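Local coordinates for galactose-binding-like protein (Bacteroides thetaiotaomicron, PDB 7M1B) that is a SusE-like protein of a gut bacterium that probably binds carbohydrate and belongs to a family with a potential degradative capacity, at residues K211-A216 / T259-Q264; E253-F258 / R356-S361; A288-E293 / S361-A366. One frame throughout, in Å; residues are numbered along the deposited sequence.

Contact 1: residues K211-A216 / T259-Q264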
loop_
_atom_site.group_PDB
_atom_site.type_symbol
_atom_site.label_atom_id
_atom_site.label_comp_id
_atom_site.label_asym_id
_atom_site.label_seq_id
_atom_site.Cartn_x
_atom_site.Cartn_y
_atom_site.Cartn_z
ATOM N N LYS A 211 -2.729 -8.295 14.776
ATOM C CA LYS A 211 -3.551 -8.025 15.973
ATOM C C LYS A 211 -4.198 -6.651 15.935
ATOM O O LYS A 211 -3.618 -5.691 15.374
ATOM C CB LYS A 211 -2.684 -8.147 17.224
ATOM C CG LYS A 211 -2.081 -9.523 17.483
ATOM C CD LYS A 211 -3.186 -10.589 17.784
ATOM C CE LYS A 211 -2.600 -11.984 17.650
ATOM N NZ LYS A 211 -3.501 -13.082 18.136
ATOM N N THR A 212 -5.375 -6.506 16.544
ATOM C CA THR A 212 -5.945 -5.194 16.760
ATOM C C THR A 212 -4.949 -4.336 17.548
ATOM O O THR A 212 -4.235 -4.834 18.441
ATOM C CB THR A 212 -7.247 -5.307 17.548
ATOM O OG1 THR A 212 -8.094 -6.236 16.853
ATOM C CG2 THR A 212 -7.962 -3.960 17.651
ATOM N N PHE A 213 -4.833 -3.049 17.129
ATOM C CA PHE A 213 -3.978 -2.123 17.875
ATOM C C PHE A 213 -4.760 -0.825 18.071
ATOM O O PHE A 213 -4.522 0.202 17.384
ATOM C CB PHE A 213 -2.634 -1.911 17.152
ATOM C CG PHE A 213 -1.511 -1.508 18.073
ATOM C CD1 PHE A 213 -0.775 -2.465 18.778
ATOM C CD2 PHE A 213 -1.252 -0.164 18.346
ATOM C CE1 PHE A 213 0.230 -2.076 19.656
ATOM C CE2 PHE A 213 -0.294 0.197 19.283
ATOM C CZ PHE A 213 0.487 -0.749 19.903
ATOM N N TYR A 214 -5.687 -0.867 19.017
ATOM C CA TYR A 214 -6.742 0.161 19.154
ATOM C C TYR A 214 -6.158 1.433 19.805
ATOM O O TYR A 214 -5.566 1.389 20.870
ATOM C CB TYR A 214 -7.885 -0.383 20.004
ATOM C CG TYR A 214 -9.003 0.610 20.238
ATOM C CD1 TYR A 214 -9.757 1.137 19.189
ATOM C CD2 TYR A 214 -9.354 0.894 21.545
ATOM C CE1 TYR A 214 -10.813 2.008 19.464
ATOM C CE2 TYR A 214 -10.449 1.690 21.825
ATOM C CZ TYR A 214 -11.108 2.325 20.780
ATOM O OH TYR A 214 -12.199 3.131 21.075
ATOM N N LEU A 215 -6.201 2.553 19.052
ATOM C CA LEU A 215 -5.799 3.868 19.511
ATOM C C LEU A 215 -7.045 4.730 19.814
ATOM O O LEU A 215 -8.132 4.448 19.326
ATOM C CB LEU A 215 -4.881 4.499 18.466
ATOM C CG LEU A 215 -3.679 3.596 18.107
ATOM C CD1 LEU A 215 -2.852 4.327 17.074
ATOM C CD2 LEU A 215 -2.833 3.320 19.359
ATOM N N ALA A 216 -6.837 5.799 20.623
ATOM C CA ALA A 216 -8.009 6.428 21.240
ATOM C C ALA A 216 -9.018 7.082 20.279
ATOM O O ALA A 216 -10.193 7.286 20.650
ATOM C CB ALA A 216 -7.562 7.380 22.336
ATOM N N THR A 259 -6.796 0.818 13.235
ATOM C CA THR A 259 -5.365 0.578 13.399
ATOM C C THR A 259 -5.119 -0.868 13.764
ATOM O O THR A 259 -5.781 -1.413 14.664
ATOM C CB THR A 259 -4.710 1.446 14.513
ATOM O OG1 THR A 259 -5.167 2.798 14.343
ATOM C CG2 THR A 259 -3.206 1.357 14.496
ATOM N N PHE A 260 -4.131 -1.490 13.073
ATOM C CA PHE A 260 -3.773 -2.832 13.528
ATOM C C PHE A 260 -2.244 -3.004 13.474
ATOM O O PHE A 260 -1.527 -2.143 12.943
ATOM C CB PHE A 260 -4.435 -3.939 12.684
ATOM C CG PHE A 260 -4.239 -3.900 11.197
ATOM C CD1 PHE A 260 -3.144 -4.557 10.660
ATOM C CD2 PHE A 260 -5.096 -3.182 10.363
ATOM C CE1 PHE A 260 -3.007 -4.607 9.263
ATOM C CE2 PHE A 260 -4.930 -3.208 8.982
ATOM C CZ PHE A 260 -3.882 -3.928 8.420
ATOM N N ASP A 261 -1.769 -4.047 14.130
ATOM C CA ASP A 261 -0.335 -4.357 14.202
ATOM C C ASP A 261 -0.131 -5.574 13.299
ATOM O O ASP A 261 -0.658 -6.676 13.592
ATOM C CB ASP A 261 0.019 -4.597 15.686
ATOM C CG ASP A 261 1.464 -4.944 15.972
ATOM O OD1 ASP A 261 2.226 -4.949 15.006
ATOM O OD2 ASP A 261 1.777 -5.323 17.157
ATOM N N MET A 262 0.788 -5.508 12.380
ATOM C CA MET A 262 1.158 -6.663 11.549
ATOM C C MET A 262 1.964 -7.717 12.349
ATOM O O MET A 262 2.047 -8.865 11.939
ATOM C CB MET A 262 1.968 -6.253 10.328
ATOM C CG MET A 262 1.112 -5.321 9.360
ATOM S SD MET A 262 1.891 -5.324 7.711
ATOM C CE MET A 262 3.408 -4.466 8.127
ATOM N N GLY A 263 2.505 -7.330 13.506
ATOM C CA GLY A 263 3.256 -8.212 14.373
ATOM C C GLY A 263 4.699 -8.474 13.908
ATOM O O GLY A 263 5.456 -9.236 14.564
ATOM N N GLN A 264 5.127 -7.711 12.907
ATOM C CA GLN A 264 6.493 -7.747 12.421
ATOM C C GLN A 264 6.645 -6.538 11.512
ATOM O O GLN A 264 5.632 -5.960 11.067
ATOM C CB GLN A 264 6.804 -8.983 11.589
ATOM C CG GLN A 264 5.878 -9.200 10.413
ATOM C CD GLN A 264 6.340 -10.374 9.565
ATOM O OE1 GLN A 264 7.554 -10.622 9.423
ATOM N NE2 GLN A 264 5.351 -11.134 9.052
#
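Lys-211 and Asp-261 grip each other through both backbone groups: Lys-211 N gives its hydrogen to Asp-261 O at 2.9 Å, and Asp-261 N returns one to Lys-211 O at 2.8 Å, almost perfectly straight at 177°. Two residues on, past the non-hydrogen-bonded pair Thr-212/Phe-260, Phe-213 N bonds to Thr-259 O at 3.1 Å, the last backbone bond across the contact before 211-216 continues as loop. The Asp-261 carboxylate turns back on its own chain, OD1 taking the hydrogen of Gly-263 N in an Asx turn where the strand rounds its corner; the same OD1 forms a salt bridge with Arg-353. With CG anti to the backbone N (chi1 -154°), the Phe-213 ring lies obliquely against Asp-261, its CD1 3.8 Å from Asp-261 CB and its plane perpendicular to the carboxylate. Leu-215 crosses Thr-259 at about a right angle, CD1 resting 3.9 Å from both OG1 and CG2 of Thr-259, while that hydroxyl is bonded to Asp-218. The short strand 211-212 thus borders strand 256-274, whose neighbour 352-362 sends Tyr-354 against the Phe-213 ring; Phe-260 packs onto Ile-355 and onto Leu-374 of strand 370-380.

Contact 2: residues E253-F258 / R356-S361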
loop_
_atom_site.group_PDB
_atom_site.type_symbol
_atom_site.label_atom_id
_atom_site.label_comp_id
_atom_site.label_asym_id
_atom_site.label_seq_id
_atom_site.Cartn_x
_atom_site.Cartn_y
_atom_site.Cartn_z
ATOM N N GLU A 253 -18.781 12.647 9.517
ATOM C CA GLU A 253 -17.557 12.377 10.254
ATOM C C GLU A 253 -16.458 11.739 9.388
ATOM O O GLU A 253 -15.320 11.603 9.870
ATOM C CB GLU A 253 -17.904 11.446 11.412
ATOM C CG GLU A 253 -18.911 12.096 12.371
ATOM C CD GLU A 253 -18.820 13.570 12.783
ATOM O OE1 GLU A 253 -17.719 14.010 13.189
ATOM O OE2 GLU A 253 -19.879 14.307 12.715
ATOM N N PHE A 254 -16.729 11.325 8.141
ATOM C CA PHE A 254 -15.617 10.805 7.349
ATOM C C PHE A 254 -14.557 11.909 7.211
ATOM O O PHE A 254 -14.849 13.125 7.055
ATOM C CB PHE A 254 -16.048 10.465 5.921
ATOM C CG PHE A 254 -16.773 9.146 5.796
ATOM C CD1 PHE A 254 -16.097 7.940 6.059
ATOM C CD2 PHE A 254 -18.102 9.099 5.370
ATOM C CE1 PHE A 254 -16.761 6.713 5.966
ATOM C CE2 PHE A 254 -18.764 7.881 5.271
ATOM C CZ PHE A 254 -18.094 6.691 5.550
ATOM N N PRO A 255 -13.232 11.623 7.193
ATOM C CA PRO A 255 -12.646 10.276 7.223
ATOM C C PRO A 255 -12.545 9.714 8.638
ATOM O O PRO A 255 -12.489 10.436 9.671
ATOM C CB PRO A 255 -11.221 10.531 6.666
ATOM C CG PRO A 255 -10.887 11.950 7.120
ATOM C CD PRO A 255 -12.217 12.685 6.964
ATOM N N VAL A 256 -12.663 8.394 8.709
ATOM C CA VAL A 256 -12.474 7.680 9.968
ATOM C C VAL A 256 -11.372 6.651 9.766
ATOM O O VAL A 256 -11.007 6.395 8.634
ATOM C CB VAL A 256 -13.772 6.977 10.391
ATOM C CG1 VAL A 256 -14.913 7.997 10.641
ATOM C CG2 VAL A 256 -14.219 5.890 9.395
ATOM N N TRP A 257 -10.899 5.982 10.836
ATOM C CA TRP A 257 -9.760 5.087 10.611
ATOM C C TRP A 257 -9.779 3.979 11.695
ATOM O O TRP A 257 -10.232 4.184 12.847
ATOM C CB TRP A 257 -8.415 5.875 10.641
ATOM C CG TRP A 257 -8.290 6.816 11.809
ATOM C CD1 TRP A 257 -7.837 6.551 13.073
ATOM C CD2 TRP A 257 -8.581 8.216 11.766
ATOM N NE1 TRP A 257 -7.889 7.678 13.872
ATOM C CE2 TRP A 257 -8.305 8.733 13.065
ATOM C CE3 TRP A 257 -9.073 9.074 10.752
ATOM C CZ2 TRP A 257 -8.524 10.085 13.392
ATOM C CZ3 TRP A 257 -9.272 10.416 11.085
ATOM C CH2 TRP A 257 -8.973 10.919 12.377
ATOM N N PHE A 258 -9.118 2.873 11.369
ATOM C CA PHE A 258 -8.798 1.844 12.338
ATOM C C PHE A 258 -7.327 1.456 12.176
ATOM O O PHE A 258 -6.698 1.793 11.175
ATOM C CB PHE A 258 -9.713 0.605 12.296
ATOM C CG PHE A 258 -9.724 -0.127 10.966
ATOM C CD1 PHE A 258 -8.630 -0.824 10.529
ATOM C CD2 PHE A 258 -10.832 -0.102 10.132
ATOM C CE1 PHE A 258 -8.640 -1.497 9.310
ATOM C CE2 PHE A 258 -10.862 -0.785 8.928
ATOM C CZ PHE A 258 -9.751 -1.465 8.492
ATOM N N ARG A 356 -2.704 1.729 9.409
ATOM C CA ARG A 356 -4.035 2.315 9.518
ATOM C C ARG A 356 -4.720 2.318 8.159
ATOM O O ARG A 356 -4.080 2.596 7.111
ATOM C CB ARG A 356 -3.949 3.754 10.012
ATOM C CG ARG A 356 -3.922 3.870 11.529
ATOM C CD ARG A 356 -3.719 5.279 12.005
ATOM N NE ARG A 356 -4.280 5.326 13.356
ATOM C CZ ARG A 356 -4.440 6.445 14.050
ATOM N NH1 ARG A 356 -3.881 7.608 13.601
ATOM N NH2 ARG A 356 -5.032 6.484 15.212
ATOM N N PHE A 357 -6.037 2.052 8.180
ATOM C CA PHE A 357 -6.901 2.332 7.045
ATOM C C PHE A 357 -7.703 3.577 7.377
ATOM O O PHE A 357 -8.409 3.633 8.356
ATOM C CB PHE A 357 -7.853 1.148 6.806
ATOM C CG PHE A 357 -7.257 0.058 5.956
ATOM C CD1 PHE A 357 -6.040 -0.497 6.307
ATOM C CD2 PHE A 357 -7.976 -0.529 4.932
ATOM C CE1 PHE A 357 -5.462 -1.497 5.511
ATOM C CE2 PHE A 357 -7.409 -1.502 4.102
ATOM C CZ PHE A 357 -6.167 -2.010 4.438
ATOM N N LYS A 358 -7.422 4.657 6.589
ATOM C CA LYS A 358 -8.167 5.891 6.712
ATOM C C LYS A 358 -9.261 5.854 5.660
ATOM O O LYS A 358 -8.991 5.963 4.444
ATOM C CB LYS A 358 -7.218 7.080 6.480
ATOM C CG LYS A 358 -7.891 8.442 6.688
ATOM C CD LYS A 358 -6.868 9.612 6.408
ATOM C CE LYS A 358 -7.314 11.027 7.064
ATOM N NZ LYS A 358 -6.202 12.090 6.930
ATOM N N ILE A 359 -10.497 5.658 6.130
ATOM C CA ILE A 359 -11.605 5.423 5.212
ATOM C C ILE A 359 -12.155 6.798 4.819
ATOM O O ILE A 359 -12.604 7.543 5.707
ATOM C CB ILE A 359 -12.691 4.534 5.854
ATOM C CG1 ILE A 359 -12.142 3.219 6.441
ATOM C CG2 ILE A 359 -13.826 4.292 4.833
ATOM C CD1 ILE A 359 -11.419 2.400 5.414
ATOM N N LEU A 360 -12.208 7.072 3.514
ATOM C CA LEU A 360 -12.723 8.347 3.010
ATOM C C LEU A 360 -14.214 8.224 2.656
ATOM O O LEU A 360 -15.008 9.163 2.848
ATOM C CB LEU A 360 -11.897 8.736 1.776
ATOM C CG LEU A 360 -10.362 8.773 1.918
ATOM C CD1 LEU A 360 -9.721 9.256 0.625
ATOM C CD2 LEU A 360 -9.931 9.665 3.049
ATOM N N SER A 361 -14.613 7.051 2.132
ATOM C CA SER A 361 -15.968 6.882 1.583
ATOM C C SER A 361 -16.388 5.402 1.676
ATOM O O SER A 361 -15.477 4.551 1.575
ATOM C CB SER A 361 -16.062 7.503 0.160
ATOM O OG SER A 361 -15.251 6.719 -0.730
#
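Strands 256-258 and 356-361 run antiparallel, their axes 4.6 Å apart at closest approach, with Val-256/Ile-359 and Phe-258/Phe-357 as hydrogen-bonded pairs and Trp-257/Lys-358 as the non-hydrogen-bonded pair between them.

Phe-258 and Phe-357 lie side by side on one face of the sheet. Their planes are within 12° of parallel yet slid so far apart that the rings barely overlap; what covers a face of Phe-258 is Phe-357 CB, 4.0 Å from the ring centroid in a CH-pi contact. Phe-258 gets there because its CG sits between the backbone N and the carbonyl carbon (chi1 59°), which swings the ring across to its partner. Farther along this face, Val-256 CG2 packs against Ile-359 CB, and Phe-254 CE1 comes 4.0 Å from Ile-359 CG2. The Phe-254 ring also presents its edge to Ile-359 O and one face to Ser-361.

The other face carries Trp-257 and Lys-358. Arg-356 runs alongside the indole, its guanidinium plane turned 50° from the ring, and Trp-257 CD1 lies over one guanidinium face, 3.5 Å from Arg-356 CZ. Neither group donates to the other: Trp-257 NE1 bonds to Asn-217, while Arg-356 forms a salt bridge with Asp-218 and bonds to Thr-259 and Gly-305. The extended Lys-358 chain follows Pro-255, CE reaching 3.7 Å from CG of Pro-255, whose preceding peptide bond is cis. Trp-307 gathers this side, edge-to-face with Trp-257 and in cation-pi contact with Arg-356 and Lys-358. The buried face of Val-256, Phe-258, Phe-357 and Ile-359, with the partly exposed Trp-257 and Lys-358 on the other, is consistent with a strand pair in the beta-sandwich of a galactose-binding-like domain.

Contact 3: residues A288-E293 / S361-A366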
loop_
_atom_site.group_PDB
_atom_site.type_symbol
_atom_site.label_atom_id
_atom_site.label_comp_id
_atom_site.label_asym_id
_atom_site.label_seq_id
_atom_site.Cartn_x
_atom_site.Cartn_y
_atom_site.Cartn_z
ATOM N N ALA A 288 -19.275 -1.812 3.014
ATOM C CA ALA A 288 -18.209 -1.996 2.072
ATOM C C ALA A 288 -17.523 -0.639 1.787
ATOM O O ALA A 288 -18.175 0.342 1.365
ATOM C CB ALA A 288 -18.787 -2.565 0.794
ATOM N N ILE A 289 -16.193 -0.577 2.010
ATOM C CA ILE A 289 -15.466 0.670 1.761
ATOM C C ILE A 289 -15.204 0.942 0.290
ATOM O O ILE A 289 -14.985 0.035 -0.522
ATOM C CB ILE A 289 -14.168 0.632 2.615
ATOM C CG1 ILE A 289 -13.216 -0.484 2.129
ATOM C CG2 ILE A 289 -14.565 0.555 4.097
ATOM C CD1 ILE A 289 -11.833 -0.492 2.899
ATOM N N LYS A 290 -15.131 2.231 -0.054
ATOM C CA LYS A 290 -15.009 2.636 -1.464
ATOM C C LYS A 290 -13.639 3.263 -1.717
ATOM O O LYS A 290 -12.848 2.646 -2.445
ATOM C CB LYS A 290 -16.168 3.525 -1.904
ATOM C CG LYS A 290 -16.025 4.131 -3.336
ATOM C CD LYS A 290 -17.268 4.917 -3.732
ATOM C CE LYS A 290 -17.076 5.697 -5.046
ATOM N NZ LYS A 290 -18.134 6.691 -5.255
ATOM N N GLU A 291 -13.342 4.422 -1.131
ATOM C CA GLU A 291 -12.003 4.978 -1.202
ATOM C C GLU A 291 -11.389 5.071 0.183
ATOM O O GLU A 291 -12.033 5.426 1.175
ATOM C CB GLU A 291 -12.011 6.370 -1.830
ATOM C CG GLU A 291 -12.340 6.319 -3.309
ATOM C CD GLU A 291 -12.079 7.682 -3.964
ATOM O OE1 GLU A 291 -10.907 8.180 -3.926
ATOM O OE2 GLU A 291 -13.017 8.254 -4.522
ATOM N N TRP A 292 -10.088 4.801 0.241
ATOM C CA TRP A 292 -9.374 4.948 1.498
ATOM C C TRP A 292 -7.878 5.134 1.200
ATOM O O TRP A 292 -7.396 4.934 0.072
ATOM C CB TRP A 292 -9.611 3.684 2.365
ATOM C CG TRP A 292 -8.971 2.398 1.872
ATOM C CD1 TRP A 292 -7.788 1.816 2.287
ATOM C CD2 TRP A 292 -9.586 1.462 0.951
ATOM N NE1 TRP A 292 -7.592 0.647 1.587
ATOM C CE2 TRP A 292 -8.691 0.362 0.795
ATOM C CE3 TRP A 292 -10.781 1.461 0.206
ATOM C CZ2 TRP A 292 -8.968 -0.726 -0.049
ATOM C CZ3 TRP A 292 -11.046 0.393 -0.644
ATOM C CH2 TRP A 292 -10.164 -0.714 -0.745
ATOM N N GLU A 293 -7.142 5.455 2.253
ATOM C CA GLU A 293 -5.711 5.456 2.255
ATOM C C GLU A 293 -5.200 4.432 3.251
ATOM O O GLU A 293 -5.802 4.241 4.289
ATOM C CB GLU A 293 -5.140 6.811 2.615
ATOM C CG GLU A 293 -5.689 7.902 1.668
ATOM C CD GLU A 293 -5.396 9.311 2.131
ATOM O OE1 GLU A 293 -5.055 9.504 3.360
ATOM O OE2 GLU A 293 -5.655 10.232 1.303
ATOM N N SER A 361 -14.613 7.051 2.132
ATOM C CA SER A 361 -15.968 6.882 1.583
ATOM C C SER A 361 -16.388 5.402 1.676
ATOM O O SER A 361 -15.477 4.551 1.575
ATOM C CB SER A 361 -16.062 7.503 0.160
ATOM O OG SER A 361 -15.251 6.719 -0.730
ATOM N N THR A 362 -17.708 5.165 1.550
ATOM C CA THR A 362 -18.232 3.811 1.425
ATOM C C THR A 362 -19.073 3.700 0.152
ATOM O O THR A 362 -19.466 4.749 -0.412
ATOM C CB THR A 362 -19.078 3.444 2.642
ATOM O OG1 THR A 362 -20.078 4.476 2.729
ATOM C CG2 THR A 362 -18.264 3.397 3.929
ATOM N N HIS A 363 -19.264 2.480 -0.363
ATOM C CA HIS A 363 -19.994 2.280 -1.604
ATOM C C HIS A 363 -21.437 2.808 -1.514
ATOM O O HIS A 363 -21.918 3.455 -2.458
ATOM C CB HIS A 363 -20.000 0.807 -2.019
ATOM C CG HIS A 363 -18.717 0.427 -2.703
ATOM N ND1 HIS A 363 -18.341 0.993 -3.919
ATOM C CD2 HIS A 363 -17.673 -0.333 -2.289
ATOM C CE1 HIS A 363 -17.185 0.440 -4.308
ATOM N NE2 HIS A 363 -16.772 -0.410 -3.330
ATOM N N ASP A 364 -22.100 2.612 -0.362
ATOM C CA ASP A 364 -23.500 3.107 -0.223
ATOM C C ASP A 364 -23.566 4.490 0.421
ATOM O O ASP A 364 -24.693 5.023 0.565
ATOM C CB ASP A 364 -24.401 2.057 0.468
ATOM C CG ASP A 364 -24.101 1.858 1.954
ATOM O OD1 ASP A 364 -23.218 2.547 2.519
ATOM O OD2 ASP A 364 -24.726 0.903 2.538
ATOM N N GLY A 365 -22.392 5.066 0.770
ATOM C CA GLY A 365 -22.311 6.370 1.411
ATOM C C GLY A 365 -22.715 6.436 2.866
ATOM O O GLY A 365 -22.506 7.467 3.475
ATOM N N ALA A 366 -23.208 5.326 3.472
ATOM C CA ALA A 366 -23.558 5.332 4.887
ATOM C C ALA A 366 -22.308 5.302 5.772
ATOM O O ALA A 366 -21.276 4.733 5.355
ATOM C CB ALA A 366 -24.383 4.085 5.207
HETATM O O HOH W 1 -21.023 0.539 1.500
HETATM O O HOH W 2 -20.784 5.007 -4.747
HETATM O O HOH W 3 -15.410 7.969 -3.077
#
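The His-363 imidazole takes Lys-290 CB over the centre of one face, 3.9 Å from the ring centroid and 8° off the normal, a CH-pi contact. Obliquely to the ring lie the carbonyls of Ala-288 and Ile-289, with His-363 CD2 3.2 Å from Ile-289 O. Tyr-284 meets the ring edge-to-face, and NE2 is hydrogen-bonded to Ser-318, which would hold the imidazole in this rotation. On the neighbouring Trp-292 ring, Ile-289 CD1 lies 3.4 Å above one face, toward the rim. Replacing His-363 by an alanine would probably leave Lys-290 CB without the ring face it lies on and the Ser-318 hydroxyl without this partner.

The main chain is tied down too: His-363 N bonds to Ala-288 O at 3.0 Å and a nearly straight 169°. Two residues earlier, Ser-361 faces both Lys-290 and Glu-291 in a classic beta bulge. Lys-290 N reaches Ser-361 O at 2.9 Å, whereas Glu-291 N bonds to Ser-361 OG at 3.0 Å and weakly to Ser-361 O; Ser-361 N donates to Glu-291 O. OG can meet Glu-291 N because it stands between the backbone N and carbonyl carbon (chi1 68°). A water joins Ser-361 OG to Glu-291 OE2, and a second links Lys-290 NZ with His-363 O.

Thr-362 OG1 donates to Ala-366 O, and Asp-364 OD1 accepts from Ala-366 N in an Asx turn, folding the chain as it leaves strand 352-362. The corner at Glu-291 passes the other segment into strand 292-297, which is flanked by 352-362 and 311-317; Trp-292 packs on Phe-357, Ile-359 and Cys-316.

How the contacts relate
All three contacts reach one antiparallel sheet. Contact 1 adds strand 211-212 to strand 256-274, contact 2 joins that strand to 352-362, and contact 3 lies where the end of 352-362 meets the weakly bonded strand 289-290, just ahead of 292-297. Contacts 1 and 2 have centres about 15 Å apart and meet where Thr-259 OG1 lies 2.9 Å from Arg-356 NE, a probable hydrogen bond, and Phe-260 packs on Phe-357. Contacts 2 and 3 share Ser-361, with centres about 9 Å apart; Lys-358 N, 2.8 Å from Glu-293 O, is probably also hydrogen-bonded. Contacts 1 and 3 do not touch, their nearest atoms being about 9 Å apart, so contact 2 connects them.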